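Local coordinates for N-acetyltransferase family protein (Bacillus anthracis, PDB 3LNB) that probably transfers an acetyl group from acetyl-coenzyme A to arylamine substrates, and inactivates the antibiotic sulfamethoxazole, at residues Thr185-Lys197 against Asp213-Pro225. The protein carries 1 engineered substitution. Residues are numbered along the deposited sequence; the frame is centred on the assembly and turned at random.
Sequences TTQKGTHILEMRK and DEWKIGYAFTLDP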
# COMPACT_ATOMS: atom_id res chain seq x y z
N THR A 185 -14.60 -15.66 -9.26
CA THR A 185 -15.00 -14.62 -10.19
C THR A 185 -15.98 -13.70 -9.47
O THR A 185 -16.80 -14.15 -8.67
CB THR A 185 -15.69 -15.22 -11.43
OG1 THR A 185 -14.81 -16.16 -12.05
CG2 THR A 185 -16.04 -14.13 -12.42
N THR A 186 -15.86 -12.40 -9.73
CA THR A 186 -16.74 -11.40 -9.16
C THR A 186 -16.98 -10.37 -10.25
O THR A 186 -16.39 -10.45 -11.33
CB THR A 186 -16.12 -10.64 -7.96
OG1 THR A 186 -15.09 -9.77 -8.43
CG2 THR A 186 -15.53 -11.61 -6.95
N GLN A 187 -17.85 -9.41 -9.98
CA GLN A 187 -18.14 -8.36 -10.94
C GLN A 187 -16.88 -7.58 -11.31
O GLN A 187 -16.82 -6.95 -12.36
CB GLN A 187 -19.17 -7.38 -10.37
CG GLN A 187 -20.58 -7.91 -10.31
CD GLN A 187 -21.05 -8.38 -11.67
OE1 GLN A 187 -20.82 -9.53 -12.07
NE2 GLN A 187 -21.70 -7.48 -12.40
N LYS A 188 -15.88 -7.63 -10.44
CA LYS A 188 -14.67 -6.87 -10.71
C LYS A 188 -13.40 -7.67 -10.96
O LYS A 188 -12.33 -7.09 -11.09
CB LYS A 188 -14.43 -5.88 -9.57
CG LYS A 188 -15.64 -5.00 -9.24
CD LYS A 188 -16.07 -4.15 -10.43
CE LYS A 188 -17.23 -3.21 -10.05
NZ LYS A 188 -17.73 -2.44 -11.22
N GLY A 189 -13.52 -8.99 -11.05
CA GLY A 189 -12.32 -9.78 -11.29
C GLY A 189 -12.43 -11.29 -11.32
O GLY A 189 -13.53 -11.85 -11.37
N THR A 190 -11.28 -11.94 -11.29
CA THR A 190 -11.18 -13.39 -11.33
C THR A 190 -10.67 -13.94 -10.00
O THR A 190 -10.85 -15.11 -9.68
CB THR A 190 -10.23 -13.86 -12.45
OG1 THR A 190 -8.98 -13.17 -12.32
CG2 THR A 190 -10.82 -13.54 -13.80
N HIS A 191 -10.02 -13.08 -9.22
CA HIS A 191 -9.46 -13.46 -7.93
C HIS A 191 -9.84 -12.42 -6.89
O HIS A 191 -10.23 -11.30 -7.23
CB HIS A 191 -7.93 -13.55 -7.99
CG HIS A 191 -7.41 -14.47 -9.05
ND1 HIS A 191 -7.71 -14.33 -10.38
CD2 HIS A 191 -6.58 -15.54 -8.96
CE1 HIS A 191 -7.08 -15.27 -11.08
NE2 HIS A 191 -6.39 -16.01 -10.24
N ILE A 192 -9.71 -12.79 -5.62
CA ILE A 192 -10.01 -11.89 -4.53
C ILE A 192 -9.04 -12.12 -3.39
O ILE A 192 -8.44 -13.19 -3.26
CB ILE A 192 -11.44 -12.11 -3.95
CG1 ILE A 192 -11.57 -13.55 -3.43
CG2 ILE A 192 -12.49 -11.82 -5.00
CD1 ILE A 192 -12.87 -13.82 -2.70
N LEU A 193 -8.85 -11.08 -2.59
CA LEU A 193 -8.03 -11.18 -1.41
C LEU A 193 -9.07 -10.95 -0.33
O LEU A 193 -9.73 -9.90 -0.32
CB LEU A 193 -6.96 -10.09 -1.35
CG LEU A 193 -6.21 -10.02 -0.01
CD1 LEU A 193 -4.88 -9.32 -0.17
CD2 LEU A 193 -7.07 -9.30 1.02
N GLU A 194 -9.27 -11.93 0.53
CA GLU A 194 -10.23 -11.80 1.62
C GLU A 194 -9.45 -11.54 2.89
O GLU A 194 -8.26 -11.83 2.96
CB GLU A 194 -11.07 -13.07 1.77
CG GLU A 194 -12.01 -13.33 0.62
CD GLU A 194 -13.07 -14.36 0.96
OE1 GLU A 194 -12.72 -15.53 1.21
OE2 GLU A 194 -14.26 -13.98 0.99
N MET A 195 -10.13 -11.00 3.90
CA MET A 195 -9.45 -10.70 5.15
C MET A 195 -10.41 -10.66 6.34
O MET A 195 -11.63 -10.61 6.17
CB MET A 195 -8.77 -9.33 5.03
CG MET A 195 -9.76 -8.17 4.99
SD MET A 195 -9.01 -6.56 4.68
CE MET A 195 -10.46 -5.63 4.18
N ARG A 196 -9.84 -10.69 7.54
CA ARG A 196 -10.60 -10.63 8.79
C ARG A 196 -9.62 -10.35 9.93
O ARG A 196 -8.40 -10.44 9.74
CB ARG A 196 -11.34 -11.94 9.06
CG ARG A 196 -10.44 -13.14 9.31
CD ARG A 196 -11.23 -14.35 9.83
NE ARG A 196 -10.36 -15.50 10.05
CZ ARG A 196 -10.76 -16.68 10.52
NH1 ARG A 196 -12.04 -16.88 10.82
NH2 ARG A 196 -9.89 -17.67 10.65
N LYS A 197 -10.15 -10.01 11.10
CA LYS A 197 -9.31 -9.74 12.27
C LYS A 197 -8.46 -10.96 12.61
O LYS A 197 -8.99 -12.02 13.00
CB LYS A 197 -10.18 -9.39 13.49
CG LYS A 197 -10.83 -8.02 13.45
CD LYS A 197 -12.00 -7.97 12.48
CE LYS A 197 -12.74 -6.65 12.61
NZ LYS A 197 -11.78 -5.49 12.54
N ASP A 213 -14.06 -10.92 12.71
CA ASP A 213 -13.95 -12.37 12.82
C ASP A 213 -14.38 -13.12 11.56
O ASP A 213 -13.91 -14.23 11.31
CB ASP A 213 -14.76 -12.88 14.01
CG ASP A 213 -16.09 -12.16 14.19
OD1 ASP A 213 -16.91 -12.64 15.00
OD2 ASP A 213 -16.31 -11.10 13.56
N GLU A 214 -15.26 -12.52 10.76
CA GLU A 214 -15.71 -13.19 9.55
C GLU A 214 -14.98 -12.74 8.28
O GLU A 214 -14.77 -11.55 8.06
CB GLU A 214 -17.21 -13.00 9.38
CG GLU A 214 -18.02 -13.33 10.64
CD GLU A 214 -19.51 -13.30 10.39
OE1 GLU A 214 -19.94 -12.45 9.58
OE2 GLU A 214 -20.24 -14.10 11.00
N TRP A 215 -14.60 -13.70 7.44
CA TRP A 215 -13.90 -13.40 6.20
C TRP A 215 -14.74 -12.51 5.30
O TRP A 215 -15.94 -12.69 5.19
CB TRP A 215 -13.58 -14.69 5.44
CG TRP A 215 -12.55 -15.53 6.09
CD1 TRP A 215 -12.77 -16.67 6.81
CD2 TRP A 215 -11.14 -15.33 6.06
NE1 TRP A 215 -11.56 -17.19 7.23
CE2 TRP A 215 -10.55 -16.39 6.78
CE3 TRP A 215 -10.30 -14.35 5.49
CZ2 TRP A 215 -9.16 -16.51 6.95
CZ3 TRP A 215 -8.92 -14.47 5.66
CH2 TRP A 215 -8.37 -15.54 6.38
N LYS A 216 -14.09 -11.54 4.67
CA LYS A 216 -14.80 -10.62 3.79
C LYS A 216 -13.86 -10.20 2.67
O LYS A 216 -12.64 -10.24 2.82
CB LYS A 216 -15.26 -9.40 4.58
CG LYS A 216 -14.21 -8.30 4.69
CD LYS A 216 -14.42 -7.43 5.92
CE LYS A 216 -13.53 -7.88 7.08
NZ LYS A 216 -13.94 -9.20 7.63
N ILE A 217 -14.42 -9.79 1.53
CA ILE A 217 -13.60 -9.37 0.41
C ILE A 217 -12.88 -8.06 0.67
O ILE A 217 -13.51 -7.06 1.02
CB ILE A 217 -14.44 -9.20 -0.87
CG1 ILE A 217 -14.97 -10.55 -1.34
CG2 ILE A 217 -13.60 -8.53 -1.96
CD1 ILE A 217 -15.94 -10.45 -2.48
N GLY A 218 -11.56 -8.07 0.52
CA GLY A 218 -10.79 -6.85 0.68
C GLY A 218 -10.85 -6.19 -0.68
O GLY A 218 -11.30 -5.05 -0.83
N TYR A 219 -10.40 -6.93 -1.69
CA TYR A 219 -10.45 -6.44 -3.06
C TYR A 219 -10.43 -7.58 -4.06
O TYR A 219 -10.01 -8.70 -3.76
CB TYR A 219 -9.29 -5.48 -3.36
CG TYR A 219 -7.90 -6.02 -3.06
CD1 TYR A 219 -7.25 -5.66 -1.88
CD2 TYR A 219 -7.25 -6.88 -3.95
CE1 TYR A 219 -5.98 -6.14 -1.60
CE2 TYR A 219 -5.97 -7.36 -3.67
CZ TYR A 219 -5.34 -6.99 -2.50
OH TYR A 219 -4.08 -7.44 -2.21
N ALA A 220 -10.92 -7.28 -5.25
CA ALA A 220 -10.96 -8.22 -6.35
C ALA A 220 -9.86 -7.77 -7.30
O ALA A 220 -9.45 -6.61 -7.28
CB ALA A 220 -12.31 -8.16 -7.05
N PHE A 221 -9.38 -8.69 -8.13
CA PHE A 221 -8.35 -8.38 -9.11
C PHE A 221 -8.27 -9.46 -10.19
O PHE A 221 -8.92 -10.50 -10.09
CB PHE A 221 -6.97 -8.21 -8.45
CG PHE A 221 -6.42 -9.45 -7.81
CD1 PHE A 221 -6.85 -9.86 -6.54
CD2 PHE A 221 -5.47 -10.23 -8.47
CE1 PHE A 221 -6.34 -11.01 -5.95
CE2 PHE A 221 -4.96 -11.39 -7.88
CZ PHE A 221 -5.39 -11.78 -6.62
N THR A 222 -7.49 -9.17 -11.23
CA THR A 222 -7.29 -10.10 -12.34
C THR A 222 -5.78 -10.24 -12.52
O THR A 222 -5.01 -9.58 -11.83
CB THR A 222 -7.89 -9.57 -13.66
OG1 THR A 222 -7.11 -8.47 -14.13
CG2 THR A 222 -9.33 -9.12 -13.46
N LEU A 223 -5.36 -11.09 -13.45
CA LEU A 223 -3.94 -11.28 -13.69
C LEU A 223 -3.48 -10.57 -14.97
O LEU A 223 -2.44 -10.91 -15.54
CB LEU A 223 -3.60 -12.78 -13.73
CG LEU A 223 -4.03 -13.57 -12.48
CD1 LEU A 223 -3.58 -15.01 -12.59
CD2 LEU A 223 -3.43 -12.94 -11.22
N ASP A 224 -4.25 -9.58 -15.41
CA ASP A 224 -3.91 -8.80 -16.60
C ASP A 224 -2.83 -7.77 -16.21
O ASP A 224 -3.08 -6.87 -15.42
CB ASP A 224 -5.12 -8.03 -17.14
CG ASP A 224 -6.28 -8.95 -17.51
OD1 ASP A 224 -6.04 -10.01 -18.12
OD2 ASP A 224 -7.44 -8.59 -17.19
N PRO A 225 -1.62 -7.89 -16.79
CA PRO A 225 -0.49 -6.99 -16.53
C PRO A 225 -0.77 -5.54 -16.91
O PRO A 225 -1.29 -5.27 -17.99
CB PRO A 225 0.63 -7.57 -17.40
CG PRO A 225 0.26 -9.01 -17.52
CD PRO A 225 -1.23 -8.97 -17.72
O HOH W 1 -10.20 -5.26 -10.13
O HOH W 2 -7.39 -13.03 -14.28
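Strands 191-196 and 216-225 pair antiparallel, from His191 opposite Phe221 to Met195 opposite Lys216, with two classic beta bulges: Leu193 O accepts from Gly218 N at 2.7 Å and weakly from Tyr219 N, while Phe221 O accepts from Thr190 N and His191 N. On the face carrying His191, Leu193 and Met195, His191 CB sits 3.6 Å from the Phe221 ring centroid in a CH-pi contact, and Leu193 CB covers the Tyr219 ring likewise. The imidazole is held at its edge by a 2.6 Å hydrogen bond between His191 ND1 and Thr190 OG1, while the Leu223 side chain covers one face, its CG and CD1 coming nearest to His191 CE1. At the far end the extended Arg196 chain crosses the Trp215 indole: CD stands 3.8 Å from the five-membered ring centroid, and the guanidinium continues over the same face toward the rim, its centre above Trp215 NE1, the planes 20° apart. Arg196 NH1 reaches Asp213 O at 3.3 Å, and NE forms a salt bridge with Glu178. Lys216 N bonds to Met195 O within the pairing, and the side chain, bent at chi3 (97°) and chi4, returns Lys216 NZ to that oxygen at 3.1 Å from the opposite face of the carbonyl plane. Strand 177-182 flanks 191-196 and strand 116-126 flanks 216-225. Tyr219 meets His138 and Phe156 edge-to-face, beside the probable Cys99-His138-Asp153 triad characteristic of arylamine N-acetyltransferases.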